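Local coordinates for aclacinomycin-N/aclacinomycin-A oxidase (Streptomyces galilaeus, PDB 2IPI), which oxidises the terminal sugar of aclacinomycin N to give aclacinomycin A and then aclacinomycin Y, using a bicovalently bound FAD and molecular oxygen, at residues A[391-396]-A[423-428]; A[360-365]-A[471-476]. All coordinates share one frame; numbering follows the deposited sequence.

Interaction 1 of 2, residues A[391-396]-A[423-428]; sequences WGEVSL and WMSATW. With AKY (methyl (2S,4R)-2-ethyl-2,5,7-trihydroxy-6,11-dioxo-4-{[2,3,6-trideoxy-4-O-{2,6-dideoxy-4-O-[(2S,6S)-6-methyl-5-oxotetrahydro-2h -pyran-2-yl]-alpha-D-lyxo-hexopyranosyl}-3-(dimethylamino)-D-ribo-hexopyranosyl]oxy}-1,2,3,4,6,11-hexahydrotetracene-1-c arboxylate), chain E.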
loop_
_atom_site.group_PDB
_atom_site.type_symbol
_atom_site.label_atom_id
_atom_site.label_comp_id
_atom_site.label_asym_id
_atom_site.label_seq_id
_atom_site.Cartn_x
_atom_site.Cartn_y
_atom_site.Cartn_z
ATOM N N TRP A 391 -0.106 -11.342 19.242
ATOM C CA TRP A 391 -1.062 -11.403 18.152
ATOM C C TRP A 391 -0.407 -11.244 16.784
ATOM O O TRP A 391 -0.429 -10.142 16.225
ATOM C CB TRP A 391 -2.112 -10.296 18.322
ATOM C CG TRP A 391 -3.519 -10.797 18.279
ATOM C CD1 TRP A 391 -4.444 -10.591 17.302
ATOM C CD2 TRP A 391 -4.158 -11.599 19.283
ATOM N NE1 TRP A 391 -5.626 -11.218 17.637
ATOM C CE2 TRP A 391 -5.473 -11.844 18.849
ATOM C CE3 TRP A 391 -3.741 -12.131 20.502
ATOM C CZ2 TRP A 391 -6.381 -12.600 19.588
ATOM C CZ3 TRP A 391 -4.646 -12.883 21.234
ATOM C CH2 TRP A 391 -5.949 -13.108 20.775
ATOM N N GLY A 392 0.176 -12.311 16.248
ATOM C CA GLY A 392 0.864 -12.339 14.985
ATOM C C GLY A 392 0.072 -12.942 13.850
ATOM O O GLY A 392 -0.843 -13.768 13.976
ATOM N N GLU A 393 0.402 -12.524 12.618
ATOM C CA GLU A 393 -0.253 -13.162 11.479
ATOM C C GLU A 393 0.496 -12.871 10.177
ATOM O O GLU A 393 1.216 -11.885 10.065
ATOM C CB GLU A 393 -1.713 -12.744 11.353
ATOM C CG GLU A 393 -2.007 -11.253 11.235
ATOM C CD GLU A 393 -2.580 -10.957 9.853
ATOM O OE1 GLU A 393 -3.585 -10.227 9.713
ATOM O OE2 GLU A 393 -1.963 -11.505 8.912
ATOM N N VAL A 394 0.258 -13.783 9.243
ATOM C CA VAL A 394 0.756 -13.705 7.888
ATOM C C VAL A 394 -0.379 -13.639 6.883
ATOM O O VAL A 394 -1.201 -14.543 6.786
ATOM C CB VAL A 394 1.618 -14.944 7.546
ATOM C CG1 VAL A 394 2.016 -14.900 6.075
ATOM C CG2 VAL A 394 2.784 -15.024 8.525
ATOM N N SER A 395 -0.403 -12.564 6.106
ATOM C CA SER A 395 -1.415 -12.445 5.059
ATOM C C SER A 395 -0.799 -12.710 3.694
ATOM O O SER A 395 0.255 -12.167 3.340
ATOM C CB SER A 395 -2.037 -11.055 5.105
ATOM O OG SER A 395 -2.694 -10.818 6.329
ATOM N N LEU A 396 -1.438 -13.540 2.895
ATOM C CA LEU A 396 -1.001 -13.791 1.535
ATOM C C LEU A 396 -2.055 -13.226 0.579
ATOM O O LEU A 396 -3.228 -13.575 0.719
ATOM C CB LEU A 396 -0.773 -15.271 1.232
ATOM C CG LEU A 396 -0.064 -16.084 2.316
ATOM C CD1 LEU A 396 -0.197 -17.581 2.031
ATOM C CD2 LEU A 396 1.397 -15.679 2.404
ATOM N N TRP A 423 2.246 -9.715 3.704
ATOM C CA TRP A 423 2.389 -8.670 4.712
ATOM C C TRP A 423 2.353 -9.285 6.104
ATOM O O TRP A 423 1.313 -9.832 6.479
ATOM C CB TRP A 423 1.272 -7.635 4.603
ATOM C CG TRP A 423 1.383 -6.421 5.485
ATOM C CD1 TRP A 423 2.349 -5.464 5.401
ATOM C CD2 TRP A 423 0.520 -6.034 6.562
ATOM N NE1 TRP A 423 2.135 -4.505 6.363
ATOM C CE2 TRP A 423 1.018 -4.831 7.091
ATOM C CE3 TRP A 423 -0.631 -6.584 7.142
ATOM C CZ2 TRP A 423 0.419 -4.168 8.158
ATOM C CZ3 TRP A 423 -1.228 -5.926 8.198
ATOM C CH2 TRP A 423 -0.711 -4.724 8.708
ATOM N N MET A 424 3.447 -9.201 6.858
ATOM C CA MET A 424 3.414 -9.816 8.194
ATOM C C MET A 424 3.437 -8.760 9.290
ATOM O O MET A 424 4.122 -7.744 9.178
ATOM C CB MET A 424 4.589 -10.757 8.415
ATOM C CG MET A 424 4.906 -11.639 7.218
ATOM S SD MET A 424 6.285 -12.729 7.637
ATOM C CE MET A 424 6.256 -13.808 6.215
ATOM N N SER A 425 2.676 -9.038 10.350
ATOM C CA SER A 425 2.520 -8.085 11.426
ATOM C C SER A 425 2.328 -8.727 12.801
ATOM O O SER A 425 2.040 -9.915 12.896
ATOM C CB SER A 425 1.299 -7.185 11.156
ATOM O OG SER A 425 0.098 -7.931 11.304
ATOM N N ALA A 426 2.503 -7.869 13.782
ATOM C CA ALA A 426 2.173 -7.966 15.183
ATOM C C ALA A 426 1.396 -6.694 15.538
ATOM O O ALA A 426 1.770 -5.602 15.098
ATOM C CB ALA A 426 3.381 -8.083 16.095
ATOM N N THR A 427 0.351 -6.894 16.292
ATOM C CA THR A 427 -0.600 -5.875 16.694
ATOM C C THR A 427 -0.877 -6.016 18.184
ATOM O O THR A 427 -1.082 -7.161 18.605
ATOM C CB THR A 427 -1.924 -6.010 15.912
ATOM O OG1 THR A 427 -1.615 -6.258 14.536
ATOM C CG2 THR A 427 -2.719 -4.725 16.027
ATOM N N TRP A 428 -0.848 -4.909 18.908
ATOM C CA TRP A 428 -1.034 -4.953 20.359
ATOM C C TRP A 428 -1.538 -3.638 20.937
ATOM O O TRP A 428 -1.710 -2.641 20.256
ATOM C CB TRP A 428 0.242 -5.359 21.081
ATOM C CG TRP A 428 1.440 -4.491 21.088
ATOM C CD1 TRP A 428 1.864 -3.703 22.132
ATOM C CD2 TRP A 428 2.399 -4.296 20.035
ATOM N NE1 TRP A 428 3.017 -3.041 21.790
ATOM C CE2 TRP A 428 3.369 -3.382 20.514
ATOM C CE3 TRP A 428 2.555 -4.788 18.740
ATOM C CZ2 TRP A 428 4.454 -2.966 19.740
ATOM C CZ3 TRP A 428 3.631 -4.376 17.978
ATOM C CH2 TRP A 428 4.570 -3.472 18.478
HETATM O O15 AKY E . -1.938 -4.497 1.698
HETATM C C42 AKY E . -2.568 -4.351 2.761
HETATM C C40 AKY E . -4.002 -4.933 2.814
HETATM C C38 AKY E . -4.668 -4.840 4.126
HETATM C C39 AKY E . -1.909 -3.919 4.134
HETATM C C41 AKY E . -0.732 -4.151 4.735
HETATM O O14 AKY E . -2.822 -3.486 5.117
HETATM C C37 AKY E . -3.876 -4.419 5.314
HETATM O O13 AKY E . -4.764 -4.037 6.333
HETATM C C35 AKY E . -4.406 -4.421 7.627
HETATM C C34 AKY E . -5.263 -5.573 8.163
HETATM C C36 AKY E . -5.712 -6.452 7.129
HETATM O O11 AKY E . -6.448 -5.136 9.024
HETATM C C33 AKY E . -4.337 -3.235 8.573
HETATM O O12 AKY E . -3.462 -2.067 8.153
HETATM C C32 AKY E . -5.566 -2.889 9.141
HETATM C C31 AKY E . -6.103 -3.944 9.903
HETATM O O7 AKY E . -7.228 -7.418 15.274
HETATM C C7 AKY E . -7.932 -6.746 16.320
HETATM C C8 AKY E . -9.361 -6.626 15.958
HETATM C C9 AKY E . -10.088 -7.912 16.255
HETATM O O9 AKY E . -9.341 -8.925 15.675
HETATM C C13 AKY E . -11.480 -7.800 15.747
HETATM C C14 AKY E . -11.321 -7.602 14.238
HETATM C C20 AKY E . -7.738 -7.580 17.546
HETATM C C19 AKY E . -8.759 -8.279 18.194
HETATM C C10 AKY E . -10.175 -8.041 17.727
HETATM C C11 AKY E . -8.502 -8.988 19.368
HETATM C C18 AKY E . -7.223 -8.996 19.923
HETATM C C17 AKY E . -6.188 -8.295 19.291
HETATM C C6 AKY E . -6.463 -7.611 18.112
HETATM O O6 AKY E . -5.490 -6.921 17.481
HETATM C C12 AKY E . -6.996 -9.673 21.142
HETATM O O3 AKY E . -7.902 -10.316 21.717
HETATM C C15 AKY E . -5.709 -9.615 21.732
HETATM C C1 AKY E . -5.502 -10.223 22.969
HETATM C C2 AKY E . -4.270 -10.155 23.622
HETATM C C3 AKY E . -3.233 -9.465 22.994
HETATM C C16 AKY E . -4.664 -8.905 21.101
HETATM C C5 AKY E . -4.901 -8.243 19.877
HETATM O O5 AKY E . -4.060 -7.550 19.270
HETATM C C4 AKY E . -3.425 -8.853 21.758
HETATM O O4 AKY E . -2.374 -8.187 21.214
HETATM O O18 AKY E . -5.311 -4.386 11.016
HETATM C C45 AKY E . -6.356 -6.525 14.568
HETATM C C43 AKY E . -10.638 -6.738 18.373
HETATM O O16 AKY E . -9.852 -5.808 18.588
HETATM O O17 AKY E . -11.937 -6.575 18.757
HETATM C C44 AKY E . -11.945 -6.335 20.170
HETATM O O19 AKY E . -6.997 -5.358 14.115
HETATM C C47 AKY E . -5.040 -6.345 12.417
HETATM N N11 AKY E . -3.590 -6.084 12.461
HETATM C C52 AKY E . -2.719 -6.813 11.604
HETATM C C51 AKY E . -3.157 -4.760 12.759
HETATM C C46 AKY E . -5.732 -7.282 13.400
HETATM C C48 AKY E . -6.011 -5.284 11.898
HETATM C C49 AKY E . -6.577 -4.479 13.056
HETATM C C50 AKY E . -6.040 -3.076 13.365
#
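E393 and S425 pair across two neighbouring antiparallel strands of the seven-stranded sheet that lines the aclacinomycin Y pocket. Their backbones form two hydrogen bonds; E393 N reaches S425 O over 3.1 Å. A second such pair, S395 with W423, continues the ladder, whereas the bond at W391 and T427 is weak. W391, E393, S395, W423, S425 and T427 put their side chains on the ligand face. V394 and M424 point to the other face, where V394 CG2 and M424 CG touch at 4.2 Å; M424 also packs on I448 and W372.

The two tryptophans frame the ligand. The W391 ring lies against one side of the anthracycline tetracycle, with ligand C15 3.3 Å above the indole plane and displaced toward its rim. W423 turns CG anti to its backbone N (chi1 -174°), bringing one face of its ring against the terminal sugar: ligand C39 sits 4.0 Å above the ring centre, and S425 CB lies against the opposite face, toward the rim. F91 and Y469 adjoin the same indole. Between the tryptophans, T427 OG1 and N11, the dimethylamino nitrogen of the sugar attached to the tetracycle, share a hydrogen bond of 2.9 Å; T427 is an established binding residue. S425 OG is buried here without a hydrogen-bond partner, near a ligand methyl and E393 CG.

E393 CG stands between its backbone N and carbonyl carbon (chi1 57°), and a bend at chi2 swings the carboxylate along the strand to S395; S395 OG donates at 2.8 Å to E393 OE2, which accepts on its syn lone pair.

Interaction 2 of 2, residues A[360-365]-A[471-476]; sequences RTKSKG and DVDLVD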
loop_
_atom_site.group_PDB
_atom_site.type_symbol
_atom_site.label_atom_id
_atom_site.label_comp_id
_atom_site.label_asym_id
_atom_site.label_seq_id
_atom_site.Cartn_x
_atom_site.Cartn_y
_atom_site.Cartn_z
ATOM N N ARG A 360 -1.167 -0.380 18.412
ATOM C CA ARG A 360 0.269 -0.472 18.184
ATOM C C ARG A 360 0.595 -1.596 17.206
ATOM O O ARG A 360 0.123 -2.719 17.411
ATOM C CB ARG A 360 1.022 -0.691 19.502
ATOM C CG ARG A 360 0.844 0.366 20.569
ATOM C CD ARG A 360 2.068 0.371 21.494
ATOM N NE ARG A 360 2.258 1.649 22.156
ATOM C CZ ARG A 360 3.244 2.519 22.080
ATOM N NH1 ARG A 360 3.180 3.633 22.804
ATOM N NH2 ARG A 360 4.304 2.341 21.311
ATOM N N THR A 361 1.374 -1.331 16.161
ATOM C CA THR A 361 1.720 -2.336 15.171
ATOM C C THR A 361 3.170 -2.255 14.683
ATOM O O THR A 361 3.826 -1.224 14.695
ATOM C CB THR A 361 0.844 -2.251 13.897
ATOM O OG1 THR A 361 1.163 -1.012 13.229
ATOM C CG2 THR A 361 -0.638 -2.216 14.208
ATOM N N LYS A 362 3.660 -3.391 14.226
ATOM C CA LYS A 362 4.893 -3.553 13.485
ATOM C C LYS A 362 4.669 -4.486 12.311
ATOM O O LYS A 362 4.130 -5.580 12.511
ATOM C CB LYS A 362 6.019 -4.073 14.390
ATOM C CG LYS A 362 7.375 -4.209 13.724
ATOM C CD LYS A 362 7.701 -3.139 12.714
ATOM C CE LYS A 362 8.998 -2.375 12.873
ATOM N NZ LYS A 362 9.518 -1.946 11.533
ATOM N N SER A 363 5.042 -4.098 11.085
ATOM C CA SER A 363 4.814 -5.023 9.974
ATOM C C SER A 363 5.913 -4.999 8.924
ATOM O O SER A 363 6.771 -4.112 8.861
ATOM C CB SER A 363 3.456 -4.760 9.306
ATOM O OG SER A 363 3.213 -3.374 9.197
ATOM N N LYS A 364 5.896 -6.046 8.087
ATOM C CA LYS A 364 6.904 -6.262 7.060
ATOM C C LYS A 364 6.397 -7.198 5.974
ATOM O O LYS A 364 5.809 -8.254 6.242
ATOM C CB LYS A 364 8.206 -6.824 7.634
ATOM C CG LYS A 364 8.007 -7.542 8.955
ATOM C CD LYS A 364 9.319 -8.042 9.496
ATOM C CE LYS A 364 10.509 -7.185 9.145
ATOM N NZ LYS A 364 11.041 -6.377 10.275
ATOM N N GLY A 365 6.661 -6.807 4.723
ATOM C CA GLY A 365 6.167 -7.536 3.589
ATOM C C GLY A 365 7.171 -8.167 2.665
ATOM O O GLY A 365 8.366 -8.204 2.982
ATOM N N ASP A 471 10.069 -0.639 6.405
ATOM C CA ASP A 471 10.635 -1.419 7.505
ATOM C C ASP A 471 12.071 -0.940 7.776
ATOM O O ASP A 471 12.975 -1.250 7.014
ATOM C CB ASP A 471 10.631 -2.899 7.187
ATOM C CG ASP A 471 11.222 -3.757 8.293
ATOM O OD1 ASP A 471 11.159 -3.372 9.462
ATOM O OD2 ASP A 471 11.779 -4.829 7.968
ATOM N N VAL A 472 12.224 -0.174 8.844
ATOM C CA VAL A 472 13.539 0.473 9.025
ATOM C C VAL A 472 14.568 -0.532 9.511
ATOM O O VAL A 472 15.771 -0.281 9.573
ATOM C CB VAL A 472 13.346 1.706 9.923
ATOM C CG1 VAL A 472 13.436 1.336 11.392
ATOM C CG2 VAL A 472 14.344 2.784 9.502
ATOM N N ASP A 473 14.123 -1.745 9.830
ATOM C CA ASP A 473 15.012 -2.865 10.108
ATOM C C ASP A 473 15.805 -3.222 8.860
ATOM O O ASP A 473 16.844 -3.889 8.952
ATOM C CB ASP A 473 14.225 -4.092 10.584
ATOM C CG ASP A 473 13.533 -3.837 11.914
ATOM O OD1 ASP A 473 12.451 -4.401 12.167
ATOM O OD2 ASP A 473 14.102 -3.057 12.713
ATOM N N LEU A 474 15.318 -2.780 7.691
ATOM C CA LEU A 474 16.043 -3.072 6.457
ATOM C C LEU A 474 17.389 -2.349 6.414
ATOM O O LEU A 474 18.235 -2.716 5.597
ATOM C CB LEU A 474 15.243 -2.687 5.216
ATOM C CG LEU A 474 13.935 -3.446 4.964
ATOM C CD1 LEU A 474 13.461 -3.220 3.528
ATOM C CD2 LEU A 474 14.082 -4.925 5.271
ATOM N N VAL A 475 17.540 -1.361 7.279
ATOM C CA VAL A 475 18.756 -0.560 7.357
ATOM C C VAL A 475 19.524 -0.876 8.636
ATOM O O VAL A 475 20.550 -0.257 8.921
ATOM C CB VAL A 475 18.425 0.945 7.302
ATOM C CG1 VAL A 475 19.694 1.771 7.192
ATOM C CG2 VAL A 475 17.475 1.236 6.148
ATOM N N ASP A 476 19.050 -1.853 9.406
ATOM C CA ASP A 476 19.777 -2.336 10.572
ATOM C C ASP A 476 20.555 -3.621 10.256
ATOM O O ASP A 476 19.992 -4.655 9.890
ATOM C CB ASP A 476 18.805 -2.567 11.730
ATOM C CG ASP A 476 19.503 -3.141 12.949
ATOM O OD1 ASP A 476 19.796 -2.371 13.882
ATOM O OD2 ASP A 476 19.759 -4.364 12.960
#
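D471 brings its carboxylate between two lysines of the edge strand 360-368, K362 and K364. CG stands anti to the backbone N (chi1 179°), which carries both oxygens toward the strand. K362 crosses it at about a right angle, and its NZ donates to D471 OD1 at 3.0 Å from the anti side, 19° out of the carboxylate plane. K364 comes in obliquely and its NZ straddles the group, 2.9 Å from OD2 and 3.1 Å from OD1 of D471, each a weak hydrogen bond within the salt bridge. The main polar partner of K362 NZ is E92, in a further salt bridge, and K364 also makes a cation-pi contact with Y445.

At V472 the backbone N is bound by E92. D473 then adds the second carboxylate: its OD1 makes a salt bridge to K364 NZ at 3.1 Å and a long one to K362 NZ at 3.9 Å, while OD2 is paired with R442. D471 OD1 and D473 OD1 are two acceptors only 3.2 Å apart, a closeness that the shared lysines probably compensate. A weak bond from D473 N to D471 OD1 gives the pattern of an Asx turn at the start of the 3-10 segment 472-475.

L474 N bonds to D471 O at 2.9 Å, the first i to i+3 bond of that segment, and the leucine side chain packs on W486, L489 and Y490. Together K362, K364, D471 and D473 form a buried salt-bridge network, fastening the berberine-like C-terminal region, just beyond the catalytic Y469, to the edge of the substrate-side sheet.

Overall arrangement
Both contacts are buried, but they differ in chemistry. Interaction 1 joins two strands inside the sheet through backbone bonds, with aromatic and polar side chains turned to the ligand. Interaction 2 takes the next strand, 360-368, at the sheet's edge, and ties it to a 3-10 turn almost wholly through paired charges. They meet along strand 420-428, which lies between 391-398 and 360-368: M424 N probably bonds to K364 O, and W428 N to R360 O. S363, on the strand face away from the 471-476 turn, packs against W423. In sequence, interaction 1 is nested within the loop that interaction 2 closes.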